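Local coordinates for putative polysaccharide biosynthesis protein with aminopeptidase-like domain (Clostridium acetobutylicum, PDB 3K9T), which binds one zinc ion per subunit and probably acts in the biosynthesis of modified polysaccharides, without expected peptidase activity despite its aminopeptidase-like domain, at residues Met392-Asn397 / Ser412-Arg417; Tyr421-Leu426 / Glu430-Val435. One frame throughout, in Å; residues are numbered along the deposited sequence.

Contact 1: Met392-Asn397 / Ser412-Arg417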
loop_
_atom_site.group_PDB
_atom_site.type_symbol
_atom_site.label_atom_id
_atom_site.label_comp_id
_atom_site.label_asym_id
_atom_site.label_seq_id
_atom_site.Cartn_x
_atom_site.Cartn_y
_atom_site.Cartn_z
HETATM N N MSE A 392 2.963 -25.881 -11.289
HETATM C CA MSE A 392 4.112 -26.660 -10.800
HETATM C C MSE A 392 5.341 -25.795 -10.688
HETATM O O MSE A 392 6.056 -25.878 -9.680
HETATM C CB MSE A 392 4.394 -27.871 -11.688
HETATM C CG MSE A 392 3.344 -28.920 -11.527
HETATM SE SE MSE A 392 3.811 -30.621 -12.289
HETATM C CE MSE A 392 5.118 -30.201 -13.683
ATOM N N PHE A 393 5.576 -24.962 -11.717
ATOM C CA PHE A 393 6.740 -24.075 -11.749
ATOM C C PHE A 393 6.755 -23.082 -10.589
ATOM O O PHE A 393 7.825 -22.756 -10.075
ATOM C CB PHE A 393 6.841 -23.320 -13.071
ATOM C CG PHE A 393 7.238 -24.180 -14.241
ATOM C CD1 PHE A 393 8.392 -24.953 -14.197
ATOM C CD2 PHE A 393 6.496 -24.148 -15.427
ATOM C CE1 PHE A 393 8.772 -25.725 -15.295
ATOM C CE2 PHE A 393 6.858 -24.925 -16.517
ATOM C CZ PHE A 393 8.010 -25.704 -16.454
ATOM N N TRP A 394 5.579 -22.587 -10.202
ATOM C CA TRP A 394 5.458 -21.752 -8.999
ATOM C C TRP A 394 5.831 -22.491 -7.726
ATOM O O TRP A 394 6.566 -21.943 -6.895
ATOM C CB TRP A 394 4.046 -21.230 -8.816
ATOM C CG TRP A 394 3.776 -19.943 -9.502
ATOM C CD1 TRP A 394 2.891 -19.727 -10.502
ATOM C CD2 TRP A 394 4.411 -18.702 -9.248
ATOM N NE1 TRP A 394 2.919 -18.423 -10.883
ATOM C CE2 TRP A 394 3.837 -17.759 -10.123
ATOM C CE3 TRP A 394 5.422 -18.291 -8.373
ATOM C CZ2 TRP A 394 4.209 -16.413 -10.130
ATOM C CZ3 TRP A 394 5.815 -16.956 -8.389
ATOM C CH2 TRP A 394 5.217 -16.030 -9.267
ATOM N N VAL A 395 5.309 -23.714 -7.567
ATOM C CA VAL A 395 5.597 -24.515 -6.390
ATOM C C VAL A 395 7.093 -24.813 -6.280
ATOM O O VAL A 395 7.685 -24.687 -5.212
ATOM C CB VAL A 395 4.806 -25.813 -6.362
ATOM C CG1 VAL A 395 5.339 -26.704 -5.271
ATOM C CG2 VAL A 395 3.342 -25.526 -6.123
ATOM N N LEU A 396 7.716 -25.164 -7.393
ATOM C CA LEU A 396 9.154 -25.436 -7.380
ATOM C C LEU A 396 9.927 -24.177 -7.064
ATOM O O LEU A 396 10.894 -24.198 -6.295
ATOM C CB LEU A 396 9.624 -26.005 -8.721
ATOM C CG LEU A 396 9.131 -27.435 -9.012
ATOM C CD1 LEU A 396 9.204 -27.766 -10.480
ATOM C CD2 LEU A 396 9.969 -28.417 -8.199
ATOM N N ASN A 397 9.472 -23.073 -7.629
ATOM C CA ASN A 397 10.224 -21.859 -7.560
ATOM C C ASN A 397 10.182 -21.241 -6.179
ATOM O O ASN A 397 11.200 -20.753 -5.679
ATOM C CB ASN A 397 9.763 -20.886 -8.637
ATOM C CG ASN A 397 10.426 -19.558 -8.507
ATOM O OD1 ASN A 397 9.943 -18.722 -7.761
ATOM N ND2 ASN A 397 11.555 -19.355 -9.204
ATOM N N SER A 412 1.101 -16.249 -6.846
ATOM C CA SER A 412 0.768 -16.660 -8.214
ATOM C C SER A 412 -0.582 -16.119 -8.701
ATOM O O SER A 412 -0.893 -16.155 -9.891
ATOM C CB SER A 412 0.753 -18.213 -8.319
ATOM O OG SER A 412 -0.359 -18.819 -7.657
ATOM N N GLY A 413 -1.430 -15.682 -7.785
ATOM C CA GLY A 413 -2.773 -15.306 -8.176
ATOM C C GLY A 413 -3.617 -16.507 -8.554
ATOM O O GLY A 413 -4.722 -16.363 -9.101
HETATM N N MSE A 414 -3.131 -17.705 -8.258
HETATM C CA MSE A 414 -3.872 -18.886 -8.658
HETATM C C MSE A 414 -4.711 -19.389 -7.498
HETATM O O MSE A 414 -4.446 -19.106 -6.331
HETATM C CB MSE A 414 -2.948 -19.992 -9.189
HETATM C CG MSE A 414 -2.132 -19.622 -10.418
HETATM SE SE MSE A 414 -0.967 -21.073 -10.869
HETATM C CE MSE A 414 -0.444 -20.644 -12.648
ATOM N N GLU A 415 -5.737 -20.134 -7.863
ATOM C CA GLU A 415 -6.594 -20.801 -6.930
ATOM C C GLU A 415 -5.836 -21.854 -6.088
ATOM O O GLU A 415 -4.936 -22.541 -6.561
ATOM C CB GLU A 415 -7.728 -21.436 -7.715
ATOM C CG GLU A 415 -8.906 -21.782 -6.874
ATOM C CD GLU A 415 -8.975 -23.223 -6.621
ATOM O OE1 GLU A 415 -8.927 -23.944 -7.639
ATOM O OE2 GLU A 415 -9.092 -23.615 -5.435
ATOM N N PHE A 416 -6.237 -21.986 -4.833
ATOM C CA PHE A 416 -5.517 -22.816 -3.899
ATOM C C PHE A 416 -5.431 -24.279 -4.326
ATOM O O PHE A 416 -4.351 -24.852 -4.314
ATOM C CB PHE A 416 -6.102 -22.702 -2.484
ATOM C CG PHE A 416 -5.364 -23.567 -1.461
ATOM C CD1 PHE A 416 -4.215 -23.127 -0.854
ATOM C CD2 PHE A 416 -5.808 -24.839 -1.161
ATOM C CE1 PHE A 416 -3.550 -23.928 0.046
ATOM C CE2 PHE A 416 -5.145 -25.648 -0.272
ATOM C CZ PHE A 416 -4.018 -25.206 0.323
ATOM N N ARG A 417 -6.542 -24.899 -4.706
ATOM C CA ARG A 417 -6.468 -26.298 -5.125
ATOM C C ARG A 417 -5.518 -26.555 -6.293
ATOM O O ARG A 417 -4.921 -27.606 -6.379
ATOM C CB ARG A 417 -7.835 -26.850 -5.439
ATOM C CG ARG A 417 -8.714 -26.981 -4.219
ATOM C CD ARG A 417 -9.625 -28.146 -4.365
ATOM N NE ARG A 417 -10.616 -28.210 -3.301
ATOM C CZ ARG A 417 -11.173 -29.340 -2.866
ATOM N NH1 ARG A 417 -10.814 -30.522 -3.380
ATOM N NH2 ARG A 417 -12.088 -29.286 -1.903
#

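Contact 2: Tyr421-Leu426 / Glu430-Val435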
loop_
_atom_site.group_PDB
_atom_site.type_symbol
_atom_site.label_atom_id
_atom_site.label_comp_id
_atom_site.label_asym_id
_atom_site.label_seq_id
_atom_site.Cartn_x
_atom_site.Cartn_y
_atom_site.Cartn_z
ATOM N N TYR A 421 -2.729 -29.446 -5.863
ATOM C CA TYR A 421 -2.607 -30.586 -6.729
ATOM C C TYR A 421 -1.279 -30.553 -7.483
ATOM O O TYR A 421 -0.704 -31.605 -7.759
ATOM C CB TYR A 421 -3.797 -30.664 -7.683
ATOM C CG TYR A 421 -5.116 -30.910 -6.997
ATOM C CD1 TYR A 421 -5.235 -31.890 -6.007
ATOM C CD2 TYR A 421 -6.266 -30.211 -7.376
ATOM C CE1 TYR A 421 -6.441 -32.129 -5.383
ATOM C CE2 TYR A 421 -7.496 -30.437 -6.741
ATOM C CZ TYR A 421 -7.580 -31.399 -5.752
ATOM O OH TYR A 421 -8.787 -31.623 -5.122
ATOM N N ALA A 422 -0.769 -29.358 -7.782
ATOM C CA ALA A 422 0.542 -29.263 -8.419
ATOM C C ALA A 422 1.610 -29.793 -7.452
ATOM O O ALA A 422 2.454 -30.597 -7.836
ATOM C CB ALA A 422 0.834 -27.828 -8.912
ATOM N N ALA A 423 1.519 -29.368 -6.191
ATOM C CA ALA A 423 2.403 -29.810 -5.116
ATOM C C ALA A 423 2.287 -31.313 -4.867
ATOM O O ALA A 423 3.278 -31.969 -4.547
ATOM C CB ALA A 423 2.097 -29.038 -3.825
ATOM N N ASP A 424 1.079 -31.857 -4.992
ATOM C CA ASP A 424 0.890 -33.302 -4.821
ATOM C C ASP A 424 1.741 -34.044 -5.827
ATOM O O ASP A 424 2.536 -34.903 -5.476
ATOM C CB ASP A 424 -0.580 -33.730 -5.011
ATOM C CG ASP A 424 -1.460 -33.373 -3.822
ATOM O OD1 ASP A 424 -0.895 -33.042 -2.771
ATOM O OD2 ASP A 424 -2.709 -33.415 -3.928
ATOM N N ALA A 425 1.564 -33.686 -7.087
ATOM C CA ALA A 425 2.246 -34.347 -8.187
ATOM C C ALA A 425 3.779 -34.288 -8.026
ATOM O O ALA A 425 4.498 -35.264 -8.264
ATOM C CB ALA A 425 1.809 -33.702 -9.479
ATOM N N LEU A 426 4.280 -33.140 -7.597
ATOM C CA LEU A 426 5.710 -32.998 -7.434
ATOM C C LEU A 426 6.201 -33.844 -6.272
ATOM O O LEU A 426 7.294 -34.402 -6.347
ATOM C CB LEU A 426 6.083 -31.541 -7.246
ATOM C CG LEU A 426 5.893 -30.624 -8.449
ATOM C CD1 LEU A 426 6.069 -29.198 -7.994
ATOM C CD2 LEU A 426 6.878 -30.982 -9.566
ATOM N N GLU A 430 8.958 -37.166 -5.902
ATOM C CA GLU A 430 10.028 -36.914 -4.943
ATOM C C GLU A 430 10.854 -35.643 -5.191
ATOM O O GLU A 430 12.011 -35.541 -4.769
ATOM C CB GLU A 430 10.940 -38.139 -4.824
ATOM C CG GLU A 430 10.189 -39.446 -4.571
ATOM C CD GLU A 430 11.107 -40.619 -4.275
ATOM O OE1 GLU A 430 12.125 -40.794 -4.980
ATOM O OE2 GLU A 430 10.790 -41.386 -3.343
ATOM N N LEU A 431 10.242 -34.651 -5.823
ATOM C CA LEU A 431 10.905 -33.356 -6.008
ATOM C C LEU A 431 10.644 -32.402 -4.812
ATOM O O LEU A 431 11.161 -31.282 -4.778
ATOM C CB LEU A 431 10.440 -32.715 -7.318
ATOM C CG LEU A 431 11.096 -33.209 -8.599
ATOM C CD1 LEU A 431 10.333 -32.698 -9.808
ATOM C CD2 LEU A 431 12.595 -32.814 -8.678
ATOM N N LEU A 432 9.833 -32.837 -3.848
ATOM C CA LEU A 432 9.496 -32.019 -2.677
ATOM C C LEU A 432 9.600 -32.803 -1.354
ATOM O O LEU A 432 9.249 -33.965 -1.262
ATOM C CB LEU A 432 8.072 -31.431 -2.807
ATOM C CG LEU A 432 7.754 -30.433 -3.929
ATOM C CD1 LEU A 432 6.253 -30.084 -3.929
ATOM C CD2 LEU A 432 8.646 -29.159 -3.829
ATOM N N LYS A 433 10.066 -32.127 -0.327
ATOM C CA LYS A 433 10.128 -32.673 1.008
ATOM C C LYS A 433 9.156 -31.829 1.824
ATOM O O LYS A 433 9.048 -30.627 1.609
ATOM C CB LYS A 433 11.544 -32.526 1.552
ATOM C CG LYS A 433 11.791 -33.144 2.906
ATOM C CD LYS A 433 13.177 -32.734 3.463
ATOM C CE LYS A 433 13.265 -32.937 4.960
ATOM N NZ LYS A 433 14.675 -33.021 5.429
ATOM N N LEU A 434 8.398 -32.461 2.709
ATOM C CA LEU A 434 7.516 -31.739 3.619
ATOM C C LEU A 434 8.433 -31.204 4.727
ATOM O O LEU A 434 9.296 -31.917 5.231
ATOM C CB LEU A 434 6.457 -32.690 4.156
ATOM C CG LEU A 434 5.134 -32.214 4.747
ATOM C CD1 LEU A 434 4.371 -31.219 3.883
ATOM C CD2 LEU A 434 4.346 -33.464 4.913
ATOM N N VAL A 435 8.309 -29.932 5.058
ATOM C CA VAL A 435 9.136 -29.358 6.115
ATOM C C VAL A 435 8.283 -28.480 6.991
ATOM O O VAL A 435 7.055 -28.619 6.994
ATOM C CB VAL A 435 10.299 -28.549 5.551
ATOM C CG1 VAL A 435 11.350 -29.502 4.880
ATOM C CG2 VAL A 435 9.773 -27.468 4.613
ATOM O OXT VAL A 435 8.797 -27.636 7.702
#

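Contact 1: Met392-Asn397 / Ser412-Arg417
W394 sets CG beside its backbone N and roughly opposite the carbonyl carbon (chi1 -88°), extending the indole from helix 389-398 to the turn that joins helices 405-412 and 416-428, consistent with the helix-turn-helix unit of the permutated winged helix-turn-helix domain. There S412 lays its CB over one ring face, 3.4 Å from the centroid of the five-membered ring of W394 and nearly on the ring normal, a CH-pi contact. The hydroxyl of S412 serves the turn instead: OG accepts from M414 N at 3.0 Å, an ST turn, and is hydrogen-bonded to the carbonyl oxygens of I408 and A409. Between S412 and M414, G413 leaves the helical conformation with positive phi. M414, a selenomethionine, holds its CG anti to the carbonyl carbon (chi1 -61°) and runs extended from there, which carries its end to the pyrrole edge of the indole in an oblique Met-aromatic contact. E415, at the N-cap of helix 416-428, accepts from R417 N through OE2. At this subunit boundary, W295 of a neighbouring subunit meets the W394 ring nearly perpendicularly and packs on M414. Near the plane of the indole, the methyl carbon CE of M414 stands 4.1 Å from W394 CD1.

Contact 2: Tyr421-Leu426 / Glu430-Val435
A423 opens the contact between helix 416-428 and the strand that follows it, 432-434, at the C-terminal end of the winged helix-turn-helix domain. Its carbonyl oxygen lies 3.6 Å from L432 CD1, and the same methyl stands 4.3 Å from A423 CB, so L432 rests against both backbone and side chain of this helical turn. One turn later, L426 carries most of the remaining contact. L426 CB meets L432 CD1 at 3.6 Å and L432 CG at 3.9 Å, while L426 CD2 turns to L431 and approaches CD1 of that residue at 3.9 Å. L426 thus fits against two consecutive leucines, one through its CB and the other through a terminal methyl. L432 has CG anti to its carbonyl carbon (chi1 -64°) and chi2 near 175°, which directs CD1 back to the helix. The carbonyl of L426 takes part in the C-cap that ends the helix, accepting from L431 N at 3.0 Å. E430, with positive phi, is the C-prime residue of this Schellman motif. Strand 432-434 pairs antiparallel with 358-361, whose Y359 packs on both A423 and L432. The chemistry is therefore divided: the L431 N to L426 O bond, with the second Schellman bond donated by E430 N, closes the helix end, while buried aliphatic groups join the strand and the residue before it to the helix by van der Waals packing.

Overall arrangement
Contacts 1 and 2 follow one another along the chain, their centres 12 Å apart, and are related through helix 416-428: contact 1 is made just before the helix begins, contact 2 on its C-terminal half. Helix 389-398 links them directly: L396 CG and L426 CD1 are 3.7 Å apart, as are V395 CG1 and L432 CD1, while M392 N lies 3.7 Å from A422 CB. The L396-L426 and V395-L432 packing is consistent with one continuous apolar core in the winged helix-turn-helix domain. Both contacts lie away from the zinc site of H190, D196 and H325. They differ in their surroundings, since a neighbouring subunit of the trimer reaches contact 1 but not contact 2.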